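Local coordinates for protein monovalent Na+/H+ antiporter subunit D (Dietzia sp. DQ12-45-1b, PDB 7D3U) that forms part of the Mrp complex, a bacterial membrane assembly that exchanges sodium ions for protons, and probably serves as one of its ion-translocating subunits, at residues 292-297 with 353-358; 361-366 with 428-433; 369-374 with 533-538; 434-439 with 520-525. One frame throughout, in Å; residues are numbered along the deposited sequence.

Contact 1. Residues 292-297 with 353-358; sequences GEAAPR and PRRLGQ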
loop_
_atom_site.group_PDB
_atom_site.type_symbol
_atom_site.label_atom_id
_atom_site.label_comp_id
_atom_site.label_asym_id
_atom_site.label_seq_id
_atom_site.Cartn_x
_atom_site.Cartn_y
_atom_site.Cartn_z
ATOM N N GLY A 292 -6.847 17.480 0.722
ATOM C CA GLY A 292 -5.920 18.376 1.390
ATOM C C GLY A 292 -4.554 18.474 0.747
ATOM O O GLY A 292 -3.870 19.486 0.928
ATOM N N GLU A 293 -4.143 17.453 -0.001
ATOM C CA GLU A 293 -2.793 17.397 -0.541
ATOM C C GLU A 293 -2.602 18.450 -1.631
ATOM O O GLU A 293 -3.528 19.166 -2.023
ATOM C CB GLU A 293 -2.497 16.002 -1.084
ATOM C CG GLU A 293 -2.263 14.956 -0.015
ATOM C CD GLU A 293 -1.009 15.215 0.790
ATOM O OE1 GLU A 293 -0.070 15.836 0.249
ATOM O OE2 GLU A 293 -0.961 14.798 1.965
ATOM N N ALA A 294 -1.369 18.539 -2.128
ATOM C CA ALA A 294 -1.035 19.485 -3.181
ATOM C C ALA A 294 -0.192 18.883 -4.295
ATOM O O ALA A 294 0.139 19.599 -5.244
ATOM C CB ALA A 294 -0.304 20.703 -2.595
ATOM N N ALA A 295 0.169 17.605 -4.214
ATOM C CA ALA A 295 0.930 16.930 -5.250
ATOM C C ALA A 295 0.031 15.983 -6.038
ATOM O O ALA A 295 -0.902 15.399 -5.481
ATOM C CB ALA A 295 2.100 16.141 -4.651
ATOM N N PRO A 296 0.282 15.813 -7.338
ATOM C CA PRO A 296 -0.614 14.960 -8.139
ATOM C C PRO A 296 -0.579 13.498 -7.734
ATOM O O PRO A 296 -1.637 12.881 -7.563
ATOM C CB PRO A 296 -0.107 15.177 -9.570
ATOM C CG PRO A 296 1.304 15.611 -9.412
ATOM C CD PRO A 296 1.344 16.419 -8.154
ATOM N N ARG A 297 0.610 12.919 -7.575
ATOM C CA ARG A 297 0.701 11.512 -7.213
ATOM C C ARG A 297 0.546 11.272 -5.720
ATOM O O ARG A 297 0.364 10.121 -5.313
ATOM C CB ARG A 297 2.028 10.922 -7.691
ATOM C CG ARG A 297 1.915 9.477 -8.139
ATOM C CD ARG A 297 2.967 9.129 -9.170
ATOM N NE ARG A 297 4.250 9.747 -8.859
ATOM C CZ ARG A 297 5.139 9.235 -8.016
ATOM N NH1 ARG A 297 4.884 8.093 -7.394
ATOM N NH2 ARG A 297 6.282 9.867 -7.793
ATOM N N PRO A 353 8.398 15.459 -11.523
ATOM C CA PRO A 353 7.471 15.589 -10.389
ATOM C C PRO A 353 7.386 17.034 -9.923
ATOM O O PRO A 353 8.373 17.606 -9.456
ATOM C CB PRO A 353 8.093 14.684 -9.316
ATOM C CG PRO A 353 9.165 13.896 -10.017
ATOM C CD PRO A 353 9.624 14.744 -11.149
ATOM N N ARG A 354 6.199 17.622 -10.050
ATOM C CA ARG A 354 5.945 18.991 -9.629
ATOM C C ARG A 354 4.669 19.030 -8.802
ATOM O O ARG A 354 3.959 18.032 -8.672
ATOM C CB ARG A 354 5.825 19.935 -10.832
ATOM C CG ARG A 354 6.976 19.840 -11.810
ATOM C CD ARG A 354 6.649 20.529 -13.116
ATOM N NE ARG A 354 7.733 20.407 -14.084
ATOM C CZ ARG A 354 8.790 21.209 -14.123
ATOM N NH1 ARG A 354 8.910 22.194 -13.246
ATOM N NH2 ARG A 354 9.729 21.022 -15.038
ATOM N N ARG A 355 4.384 20.197 -8.236
ATOM C CA ARG A 355 3.159 20.397 -7.474
ATOM C C ARG A 355 1.999 20.629 -8.439
ATOM O O ARG A 355 2.134 20.497 -9.658
ATOM C CB ARG A 355 3.323 21.560 -6.501
ATOM C CG ARG A 355 4.465 21.395 -5.521
ATOM C CD ARG A 355 3.978 21.559 -4.096
ATOM N NE ARG A 355 3.203 22.784 -3.929
ATOM C CZ ARG A 355 2.553 23.111 -2.817
ATOM N NH1 ARG A 355 2.585 22.300 -1.768
ATOM N NH2 ARG A 355 1.871 24.246 -2.753
ATOM N N LEU A 356 0.834 20.975 -7.900
ATOM C CA LEU A 356 -0.317 21.333 -8.716
ATOM C C LEU A 356 -0.268 22.829 -8.998
ATOM O O LEU A 356 -0.260 23.641 -8.067
ATOM C CB LEU A 356 -1.623 20.959 -8.018
ATOM C CG LEU A 356 -1.939 19.470 -7.902
ATOM C CD1 LEU A 356 -3.392 19.269 -7.520
ATOM C CD2 LEU A 356 -1.627 18.754 -9.197
ATOM N N GLY A 357 -0.234 23.190 -10.277
ATOM C CA GLY A 357 -0.131 24.567 -10.701
ATOM C C GLY A 357 1.171 24.905 -11.390
ATOM O O GLY A 357 1.234 25.913 -12.105
ATOM N N GLN A 358 2.215 24.096 -11.196
ATOM C CA GLN A 358 3.472 24.334 -11.894
ATOM C C GLN A 358 3.377 23.978 -13.369
ATOM O O GLN A 358 4.178 24.474 -14.167
ATOM C CB GLN A 358 4.598 23.543 -11.234
ATOM C CG GLN A 358 4.596 23.621 -9.721
ATOM C CD GLN A 358 4.742 25.036 -9.211
ATOM O OE1 GLN A 358 3.948 25.498 -8.394
ATOM N NE2 GLN A 358 5.761 25.733 -9.689
#

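Contact 2. Residues 361-366 with 428-433; sequences GLAKTE and GIFLGE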
loop_
_atom_site.group_PDB
_atom_site.type_symbol
_atom_site.label_atom_id
_atom_site.label_comp_id
_atom_site.label_asym_id
_atom_site.label_seq_id
_atom_site.Cartn_x
_atom_site.Cartn_y
_atom_site.Cartn_z
ATOM N N GLY A 361 -2.182 23.504 -19.144
ATOM C CA GLY A 361 -2.488 23.293 -20.543
ATOM C C GLY A 361 -2.165 21.922 -21.080
ATOM O O GLY A 361 -2.207 21.730 -22.299
ATOM N N LEU A 362 -1.843 20.958 -20.216
ATOM C CA LEU A 362 -1.517 19.619 -20.689
ATOM C C LEU A 362 -2.690 18.951 -21.391
ATOM O O LEU A 362 -2.486 17.972 -22.117
ATOM C CB LEU A 362 -1.045 18.750 -19.526
ATOM C CG LEU A 362 0.468 18.593 -19.403
ATOM C CD1 LEU A 362 1.141 19.950 -19.365
ATOM C CD2 LEU A 362 0.816 17.793 -18.169
ATOM N N ALA A 363 -3.910 19.452 -21.197
ATOM C CA ALA A 363 -5.047 18.937 -21.946
ATOM C C ALA A 363 -5.033 19.402 -23.392
ATOM O O ALA A 363 -5.725 18.812 -24.227
ATOM C CB ALA A 363 -6.355 19.357 -21.279
ATOM N N LYS A 364 -4.267 20.445 -23.707
ATOM C CA LYS A 364 -4.174 20.952 -25.069
ATOM C C LYS A 364 -2.985 20.373 -25.820
ATOM O O LYS A 364 -3.098 20.055 -27.007
ATOM C CB LYS A 364 -4.079 22.479 -25.054
ATOM C CG LYS A 364 -3.954 23.102 -26.432
ATOM C CD LYS A 364 -4.125 24.610 -26.377
ATOM C CE LYS A 364 -4.142 25.211 -27.772
ATOM N NZ LYS A 364 -2.847 25.007 -28.477
ATOM N N THR A 365 -1.847 20.223 -25.147
ATOM C CA THR A 365 -0.646 19.716 -25.796
ATOM C C THR A 365 -0.556 18.199 -25.764
ATOM O O THR A 365 0.091 17.608 -26.636
ATOM C CB THR A 365 0.600 20.310 -25.137
ATOM O OG1 THR A 365 0.982 19.500 -24.020
ATOM C CG2 THR A 365 0.320 21.719 -24.652
ATOM N N GLU A 366 -1.180 17.552 -24.783
ATOM C CA GLU A 366 -1.162 16.095 -24.657
ATOM C C GLU A 366 -2.588 15.602 -24.459
ATOM O O GLU A 366 -3.010 15.320 -23.331
ATOM C CB GLU A 366 -0.260 15.649 -23.509
ATOM C CG GLU A 366 1.078 16.346 -23.470
ATOM C CD GLU A 366 2.199 15.442 -23.911
ATOM O OE1 GLU A 366 1.895 14.382 -24.497
ATOM O OE2 GLU A 366 3.376 15.780 -23.670
ATOM N N GLY A 428 -5.317 22.035 -12.048
ATOM C CA GLY A 428 -3.949 22.445 -11.809
ATOM C C GLY A 428 -2.925 21.852 -12.744
ATOM O O GLY A 428 -1.775 22.299 -12.736
ATOM N N ILE A 429 -3.298 20.858 -13.548
ATOM C CA ILE A 429 -2.383 20.222 -14.485
ATOM C C ILE A 429 -2.850 20.382 -15.928
ATOM O O ILE A 429 -2.064 20.736 -16.810
ATOM C CB ILE A 429 -2.173 18.730 -14.144
ATOM C CG1 ILE A 429 -1.372 18.588 -12.854
ATOM C CG2 ILE A 429 -1.466 18.016 -15.276
ATOM C CD1 ILE A 429 -0.989 17.166 -12.538
ATOM N N PHE A 430 -4.133 20.137 -16.185
ATOM C CA PHE A 430 -4.607 20.008 -17.556
ATOM C C PHE A 430 -5.292 21.253 -18.098
ATOM O O PHE A 430 -5.121 21.569 -19.278
ATOM C CB PHE A 430 -5.568 18.821 -17.668
ATOM C CG PHE A 430 -4.909 17.493 -17.447
ATOM C CD1 PHE A 430 -4.830 16.949 -16.180
ATOM C CD2 PHE A 430 -4.357 16.796 -18.502
ATOM C CE1 PHE A 430 -4.222 15.732 -15.974
ATOM C CE2 PHE A 430 -3.747 15.579 -18.297
ATOM C CZ PHE A 430 -3.681 15.048 -17.034
ATOM N N LEU A 431 -6.055 21.971 -17.282
ATOM C CA LEU A 431 -6.777 23.144 -17.752
ATOM C C LEU A 431 -5.916 24.391 -17.597
ATOM O O LEU A 431 -5.327 24.621 -16.537
ATOM C CB LEU A 431 -8.092 23.311 -16.995
ATOM C CG LEU A 431 -9.196 22.322 -17.364
ATOM C CD1 LEU A 431 -10.510 22.732 -16.726
ATOM C CD2 LEU A 431 -9.338 22.218 -18.871
ATOM N N GLY A 432 -5.851 25.192 -18.656
ATOM C CA GLY A 432 -5.084 26.420 -18.632
ATOM C C GLY A 432 -4.362 26.678 -19.937
ATOM O O GLY A 432 -4.447 25.872 -20.868
ATOM N N GLU A 433 -3.653 27.798 -20.021
ATOM C CA GLU A 433 -2.918 27.985 -21.265
ATOM C C GLU A 433 -1.548 27.321 -21.171
ATOM O O GLU A 433 -0.882 27.417 -20.137
ATOM C CB GLU A 433 -2.741 29.466 -21.573
ATOM C CG GLU A 433 -4.003 30.156 -22.046
ATOM C CD GLU A 433 -4.438 29.693 -23.420
ATOM O OE1 GLU A 433 -3.572 29.244 -24.200
ATOM O OE2 GLU A 433 -5.646 29.778 -23.720
#

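Contact 3. Residues 369-374 with 533-538; sequences VAVAFF and PALALS. With LMT (dodecyl-beta-D-maltoside), chain Q.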
loop_
_atom_site.group_PDB
_atom_site.type_symbol
_atom_site.label_atom_id
_atom_site.label_comp_id
_atom_site.label_asym_id
_atom_site.label_seq_id
_atom_site.Cartn_x
_atom_site.Cartn_y
_atom_site.Cartn_z
ATOM N N VAL A 369 -3.109 11.528 -22.950
ATOM C CA VAL A 369 -3.045 11.306 -21.511
ATOM C C VAL A 369 -4.143 12.083 -20.801
ATOM O O VAL A 369 -4.641 11.645 -19.761
ATOM C CB VAL A 369 -1.647 11.667 -20.974
ATOM C CG1 VAL A 369 -1.312 13.109 -21.285
ATOM C CG2 VAL A 369 -1.554 11.401 -19.482
ATOM N N ALA A 370 -4.563 13.221 -21.355
ATOM C CA ALA A 370 -5.658 13.968 -20.748
ATOM C C ALA A 370 -6.957 13.174 -20.791
ATOM O O ALA A 370 -7.695 13.123 -19.801
ATOM C CB ALA A 370 -5.830 15.313 -21.448
ATOM N N VAL A 371 -7.249 12.544 -21.930
ATOM C CA VAL A 371 -8.430 11.691 -22.035
ATOM C C VAL A 371 -8.302 10.498 -21.099
ATOM O O VAL A 371 -9.238 10.155 -20.361
ATOM C CB VAL A 371 -8.634 11.241 -23.491
ATOM C CG1 VAL A 371 -9.649 10.119 -23.561
ATOM C CG2 VAL A 371 -9.065 12.411 -24.347
ATOM N N ALA A 372 -7.140 9.841 -21.123
ATOM C CA ALA A 372 -6.932 8.673 -20.277
ATOM C C ALA A 372 -7.054 9.018 -18.801
ATOM O O ALA A 372 -7.432 8.163 -17.993
ATOM C CB ALA A 372 -5.565 8.054 -20.562
ATOM N N PHE A 373 -6.746 10.259 -18.430
ATOM C CA PHE A 373 -6.875 10.656 -17.036
ATOM C C PHE A 373 -8.302 11.047 -16.693
ATOM O O PHE A 373 -8.791 10.699 -15.618
ATOM C CB PHE A 373 -5.932 11.813 -16.711
ATOM C CG PHE A 373 -6.229 12.473 -15.395
ATOM C CD1 PHE A 373 -5.689 11.979 -14.224
ATOM C CD2 PHE A 373 -7.050 13.585 -15.327
ATOM C CE1 PHE A 373 -5.964 12.577 -13.015
ATOM C CE2 PHE A 373 -7.328 14.183 -14.121
ATOM C CZ PHE A 373 -6.785 13.679 -12.966
ATOM N N PHE A 374 -8.978 11.791 -17.569
ATOM C CA PHE A 374 -10.314 12.260 -17.222
ATOM C C PHE A 374 -11.312 11.113 -17.198
ATOM O O PHE A 374 -12.219 11.093 -16.358
ATOM C CB PHE A 374 -10.781 13.344 -18.186
ATOM C CG PHE A 374 -11.916 14.163 -17.652
ATOM C CD1 PHE A 374 -11.681 15.190 -16.757
ATOM C CD2 PHE A 374 -13.218 13.887 -18.016
ATOM C CE1 PHE A 374 -12.720 15.939 -16.256
ATOM C CE2 PHE A 374 -14.261 14.633 -17.514
ATOM C CZ PHE A 374 -14.011 15.661 -16.635
ATOM N N PRO A 533 -0.529 2.758 -22.349
ATOM C CA PRO A 533 -0.943 1.912 -21.217
ATOM C C PRO A 533 -1.961 2.576 -20.310
ATOM O O PRO A 533 -2.819 1.885 -19.749
ATOM C CB PRO A 533 0.375 1.637 -20.482
ATOM C CG PRO A 533 1.289 2.710 -20.925
ATOM C CD PRO A 533 0.931 2.955 -22.345
ATOM N N ALA A 534 -1.894 3.896 -20.144
ATOM C CA ALA A 534 -2.895 4.598 -19.355
ATOM C C ALA A 534 -4.216 4.751 -20.092
ATOM O O ALA A 534 -5.249 4.959 -19.449
ATOM C CB ALA A 534 -2.378 5.978 -18.946
ATOM N N LEU A 535 -4.207 4.654 -21.420
ATOM C CA LEU A 535 -5.431 4.760 -22.202
ATOM C C LEU A 535 -6.129 3.416 -22.357
ATOM O O LEU A 535 -7.363 3.358 -22.356
ATOM C CB LEU A 535 -5.127 5.349 -23.580
ATOM C CG LEU A 535 -6.340 5.754 -24.416
ATOM C CD1 LEU A 535 -6.707 7.200 -24.147
ATOM C CD2 LEU A 535 -6.074 5.528 -25.892
ATOM N N ALA A 536 -5.359 2.335 -22.500
ATOM C CA ALA A 536 -5.952 1.006 -22.591
ATOM C C ALA A 536 -6.773 0.693 -21.349
ATOM O O ALA A 536 -7.930 0.271 -21.445
ATOM C CB ALA A 536 -4.860 -0.044 -22.796
ATOM N N LEU A 537 -6.193 0.902 -20.168
ATOM C CA LEU A 537 -6.931 0.719 -18.927
ATOM C C LEU A 537 -7.979 1.796 -18.698
ATOM O O LEU A 537 -8.716 1.715 -17.710
ATOM C CB LEU A 537 -5.965 0.680 -17.744
ATOM C CG LEU A 537 -5.046 -0.534 -17.667
ATOM C CD1 LEU A 537 -4.285 -0.527 -16.358
ATOM C CD2 LEU A 537 -5.847 -1.810 -17.817
ATOM N N SER A 538 -8.066 2.796 -19.573
ATOM C CA SER A 538 -9.088 3.825 -19.474
ATOM C C SER A 538 -10.285 3.557 -20.373
ATOM O O SER A 538 -11.320 4.208 -20.207
ATOM C CB SER A 538 -8.500 5.197 -19.813
ATOM O OG SER A 538 -9.503 6.195 -19.763
HETATM C C1 LMT Q . -14.257 11.862 -21.237
HETATM C C2 LMT Q . -13.236 12.453 -22.161
HETATM C C3 LMT Q . -12.460 13.614 -21.638
HETATM C C4 LMT Q . -11.959 14.389 -22.826
HETATM C C5 LMT Q . -10.923 15.371 -22.403
HETATM C C6 LMT Q . -10.702 16.435 -23.423
HETATM C C7 LMT Q . -9.387 17.108 -23.170
HETATM C C8 LMT Q . -9.347 18.395 -23.916
HETATM C C9 LMT Q . -10.177 19.483 -23.317
HETATM C C10 LMT Q . -9.836 20.755 -24.042
HETATM C C11 LMT Q . -10.240 21.958 -23.253
HETATM C C12 LMT Q . -9.833 23.222 -23.931
#

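Contact 4. Residues 434-439 with 520-525; sequences PTPTDS and VPPGRR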
loop_
_atom_site.group_PDB
_atom_site.type_symbol
_atom_site.label_atom_id
_atom_site.label_comp_id
_atom_site.label_asym_id
_atom_site.label_seq_id
_atom_site.Cartn_x
_atom_site.Cartn_y
_atom_site.Cartn_z
ATOM N N PRO A 434 -1.110 26.645 -22.229
ATOM C CA PRO A 434 0.207 25.997 -22.192
ATOM C C PRO A 434 1.338 27.003 -22.069
ATOM O O PRO A 434 1.602 27.774 -22.997
ATOM C CB PRO A 434 0.266 25.241 -23.526
ATOM C CG PRO A 434 -1.150 25.133 -23.978
ATOM C CD PRO A 434 -1.826 26.367 -23.483
ATOM N N THR A 435 2.002 27.007 -20.928
ATOM C CA THR A 435 3.121 27.889 -20.651
ATOM C C THR A 435 4.441 27.148 -20.824
ATOM O O THR A 435 4.529 25.949 -20.545
ATOM C CB THR A 435 3.044 28.440 -19.225
ATOM O OG1 THR A 435 2.811 27.365 -18.309
ATOM C CG2 THR A 435 1.923 29.459 -19.103
ATOM N N PRO A 436 5.484 27.839 -21.282
ATOM C CA PRO A 436 6.794 27.189 -21.444
ATOM C C PRO A 436 7.391 26.835 -20.090
ATOM O O PRO A 436 7.477 27.679 -19.196
ATOM C CB PRO A 436 7.629 28.249 -22.174
ATOM C CG PRO A 436 6.633 29.224 -22.728
ATOM C CD PRO A 436 5.502 29.230 -21.757
ATOM N N THR A 437 7.805 25.579 -19.945
ATOM C CA THR A 437 8.398 25.081 -18.715
ATOM C C THR A 437 9.797 24.541 -18.986
ATOM O O THR A 437 10.151 24.207 -20.119
ATOM C CB THR A 437 7.536 23.985 -18.076
ATOM O OG1 THR A 437 8.043 23.675 -16.773
ATOM C CG2 THR A 437 7.545 22.732 -18.932
ATOM N N ASP A 438 10.587 24.455 -17.921
ATOM C CA ASP A 438 11.987 24.079 -18.034
ATOM C C ASP A 438 12.140 22.586 -18.287
ATOM O O ASP A 438 11.327 21.771 -17.844
ATOM C CB ASP A 438 12.745 24.469 -16.768
ATOM C CG ASP A 438 11.985 24.120 -15.507
ATOM O OD1 ASP A 438 10.844 23.629 -15.625
ATOM O OD2 ASP A 438 12.524 24.338 -14.402
ATOM N N SER A 439 13.204 22.234 -19.009
ATOM C CA SER A 439 13.522 20.837 -19.302
ATOM C C SER A 439 14.296 20.271 -18.115
ATOM O O SER A 439 15.527 20.190 -18.105
ATOM C CB SER A 439 14.318 20.723 -20.593
ATOM O OG SER A 439 15.253 21.781 -20.701
ATOM N N VAL A 520 11.437 25.273 -22.440
ATOM C CA VAL A 520 10.993 24.595 -23.660
ATOM C C VAL A 520 9.617 25.127 -24.044
ATOM O O VAL A 520 8.730 25.204 -23.179
ATOM C CB VAL A 520 10.957 23.087 -23.448
ATOM C CG1 VAL A 520 10.898 22.363 -24.783
ATOM C CG2 VAL A 520 12.163 22.643 -22.651
ATOM N N PRO A 521 9.399 25.504 -25.303
ATOM C CA PRO A 521 8.064 25.915 -25.713
ATOM C C PRO A 521 7.092 24.761 -25.578
ATOM O O PRO A 521 7.491 23.582 -25.611
ATOM C CB PRO A 521 8.256 26.323 -27.180
ATOM C CG PRO A 521 9.468 25.581 -27.619
ATOM C CD PRO A 521 10.359 25.549 -26.417
ATOM N N PRO A 522 5.803 25.051 -25.408
ATOM C CA PRO A 522 4.826 23.973 -25.217
ATOM C C PRO A 522 4.766 23.050 -26.423
ATOM O O PRO A 522 4.715 23.496 -27.571
ATOM C CB PRO A 522 3.506 24.724 -25.015
ATOM C CG PRO A 522 3.909 26.091 -24.574
ATOM C CD PRO A 522 5.183 26.381 -25.297
ATOM N N GLY A 523 4.771 21.752 -26.151
ATOM C CA GLY A 523 4.722 20.767 -27.204
ATOM C C GLY A 523 4.220 19.440 -26.683
ATOM O O GLY A 523 3.731 19.337 -25.556
ATOM N N ARG A 524 4.352 18.418 -27.523
ATOM C CA ARG A 524 3.890 17.071 -27.197
ATOM C C ARG A 524 5.088 16.247 -26.744
ATOM O O ARG A 524 5.846 15.729 -27.565
ATOM C CB ARG A 524 3.199 16.440 -28.398
ATOM C CG ARG A 524 2.574 15.086 -28.125
ATOM C CD ARG A 524 1.696 14.658 -29.286
ATOM N NE ARG A 524 0.853 13.516 -28.949
ATOM C CZ ARG A 524 1.179 12.252 -29.191
ATOM N NH1 ARG A 524 2.335 11.966 -29.774
ATOM N NH2 ARG A 524 0.352 11.273 -28.853
ATOM N N ARG A 525 5.261 16.125 -25.429
ATOM C CA ARG A 525 6.360 15.344 -24.875
ATOM C C ARG A 525 6.012 13.870 -24.726
ATOM O O ARG A 525 6.833 13.005 -25.047
ATOM C CB ARG A 525 6.772 15.904 -23.513
ATOM C CG ARG A 525 7.364 17.295 -23.551
ATOM C CD ARG A 525 8.082 17.594 -22.251
ATOM N NE ARG A 525 8.256 19.026 -22.035
ATOM C CZ ARG A 525 8.823 19.551 -20.955
ATOM N NH1 ARG A 525 9.270 18.763 -19.988
ATOM N NH2 ARG A 525 8.942 20.865 -20.844
#

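Contact 1. Residues 292-297 with 353-358
Leu356 lies against the ring of Pro296, with its CD2 branch 3.9 Å from Pro296 CB and equally near CD of the same ring. The two side chains slide past one another in opposite directions, so the methyl rubs along the flank of the proline. With CG anti to the carbonyl carbon (chi1 -70°), the leucine also folds over the backbone of Ala294, and Leu356 CG sits 3.4 Å from Ala294 O. That same oxygen takes the main-chain bond of the contact, from Leu356 N at 3.1 Å; the donor nitrogen stands almost in line with the C=O bond, but the bond is bent at the hydrogen (138°).

The segment 292-297 is the tight link between transmembrane helices 272-292 and 296-316, with Ala295 at the N-cap and Pro296 in the first turn, and the irregular loop after helix 320-350 is laid across it. Pro296 CD rests near Arg354 O, 3.1 Å away. On the flank, Arg355 bends at chi2 and chi3 and brings its guanidinium flat over the methyl of Ala294, Arg355 NH1 to Ala294 CB 3.4 Å, with the methyl off centre toward the rim. Its NE has a long, weak ion pair with Glu112 of subunit C. Arg354 heads the other way, to Tyr351 O and Asp438. Cutting Leu356 back to an alanine is likely to take away the methyl lying along Pro296 and open a gap toward Ile425 and Ile429 of helix 405-430, which the leucine also touches.

Contact 2. Residues 361-366 with 428-433
Gly361 and Leu362 run close beside Gly432 and Phe430, with CA atoms 4.5 Å apart for Gly361 and Gly432 and 4.4 Å for Leu362 and Phe430, so the N-terminus of the short helix 362-365 abuts the C-terminal end of helix 405-430. Ala363 N donates to Phe430 O at 3.1 Å, in the carbonyl plane and on a lone pair; a weaker bond runs from Leu362 N to Ile429 O at 3.4 Å. Gly361, the N-cap, has positive phi, and a side chain here would run into the backbone of Gly432 and Glu433. Its own oxygen receives both Lys364 N and Thr365 N.

Beside these bonds, Leu362 CD2 meets Ile429 CG2 at 3.7 Å, the two side chains crossing at a slant. With CG2 anti to the backbone N, Ile429 also sets this methyl over the rim of one face of the Phe430 ring. Ala363 CB packs on Phe430 CB at 3.7 Å, while Ala363 N lies at the edge of the ring, near its plane. The aromatic group is further held by a stack with Phe373. Glu433 O accepts a hydrogen bond from His118 of subunit C.

First-turn N-H groups, which have no carbonyl of their own helix to bond, thus find the last carbonyls of helix 405-430, one firmly and one weakly; the partly positive helix start facing a partly negative end is probably favourable, though a single turn adds little.

Contact 3. Residues 369-374 with 533-538
Ala372 makes the close point of this helix pair: its methyl drops onto the backbone of helix 528-546, Ala372 CB to Ala534 O 3.3 Å and Ala372 CB to Leu535 CA 3.7 Å. With so small a residue at the crossing, the segment axes come within 8.5 Å at an angle of 39°. Ser538, its OG anti to the backbone N (chi1 178°), reaches over to Ala372 O in a weak 3.4 Å hydrogen bond; that carbonyl also accepts from Ser376 OG one turn on.

Away from this tight centre the fit eases. Val371 CG1 only brushes Leu535 CD1 at 4.2 Å, and the other valine branch faces detergent, with CG2 3.8 Å from C4 of the dodecyl maltoside chain. The same alkyl tail runs past Phe374, whose CD2 is 3.7 Å from C3 of the detergent, so this flank of helix 367-380 is lined by a hydrocarbon chain.

Helix 528-546 is kinked, the N atoms of Pro533, Ala534 and Ser538 lacking their bond to the turn before. Its Leu537 packs on helices 80-101 and 320-350, and Ala534 touches Leu342 of the latter. Helix 367-380 in turn presses Phe373 against helices 405-430 and 320-350, and Phe374 meets Phe140 of subunit A edge-to-face.

Contact 4. Residues 434-439 with 520-525
Thr437 and Val520 form an antiparallel, hydrogen-bonded pair with CA atoms 5.6 Å apart, the small two-stranded ladder of 437-438 with 519-520. Val520 N donates to Thr437 O at 2.9 Å; the return bond, Thr437 N to Val520 O, is weak at 3.4 Å. Before the ladder, prolines flank Thr435 on both sides. Pro434 CB packs on Pro522 CB at 3.6 Å, and the rings of Pro436 and Pro522 lie side by side, pointing the same way. After it, Ser439 CB leans on Val520 CG2 at 3.5 Å.

Thr437 has OG1 anti to its own nitrogen (chi1 -171°), which lets the hydroxyl donate to Asp438 OD1 at 3.0 Å. The guanidinium of Arg525 comes up beside this residue, with Thr437 O in its plane at the edge. The extended arginine is held farther out by NH1 on Arg350 O, and Asp438 OD1 has its main partner in Arg354. Replacing Thr437 by an alanine would probably leave Asp438 OD1 without this hydroxyl donor and more dependent on Arg354 alone.

Pro434 also rests on Lys364 and Thr365 of helix 362-365, Thr435 packs on Ala117 of subunit C, and beyond Arg525 the chain enters helix 528-546.

Contacts 1, 2 and 4 gather at one end of the helix bundle, while contact 3 lies deeper, its centre about 17 Å from that of the chain. Contacts 2 and 4 are nearest, centres about 11 Å apart, tied by Thr365 OG1 to Gly523 O and by a weak bond from Arg525 N to Glu366. Contact 1 touches both: Leu356 and Pro296 pack on Ile429, and Arg354 forms a salt bridge to Asp438. Phe430 and Phe373 link contacts 2 and 3. Along the chain, contact 1 closes first; contacts 2 and 3 alternate, and contact 4 is nested within contact 3's loop, pinning the link around the unmodelled 477-516 beside helices 362-365 and 405-430 before helix 528-546 re-enters the membrane.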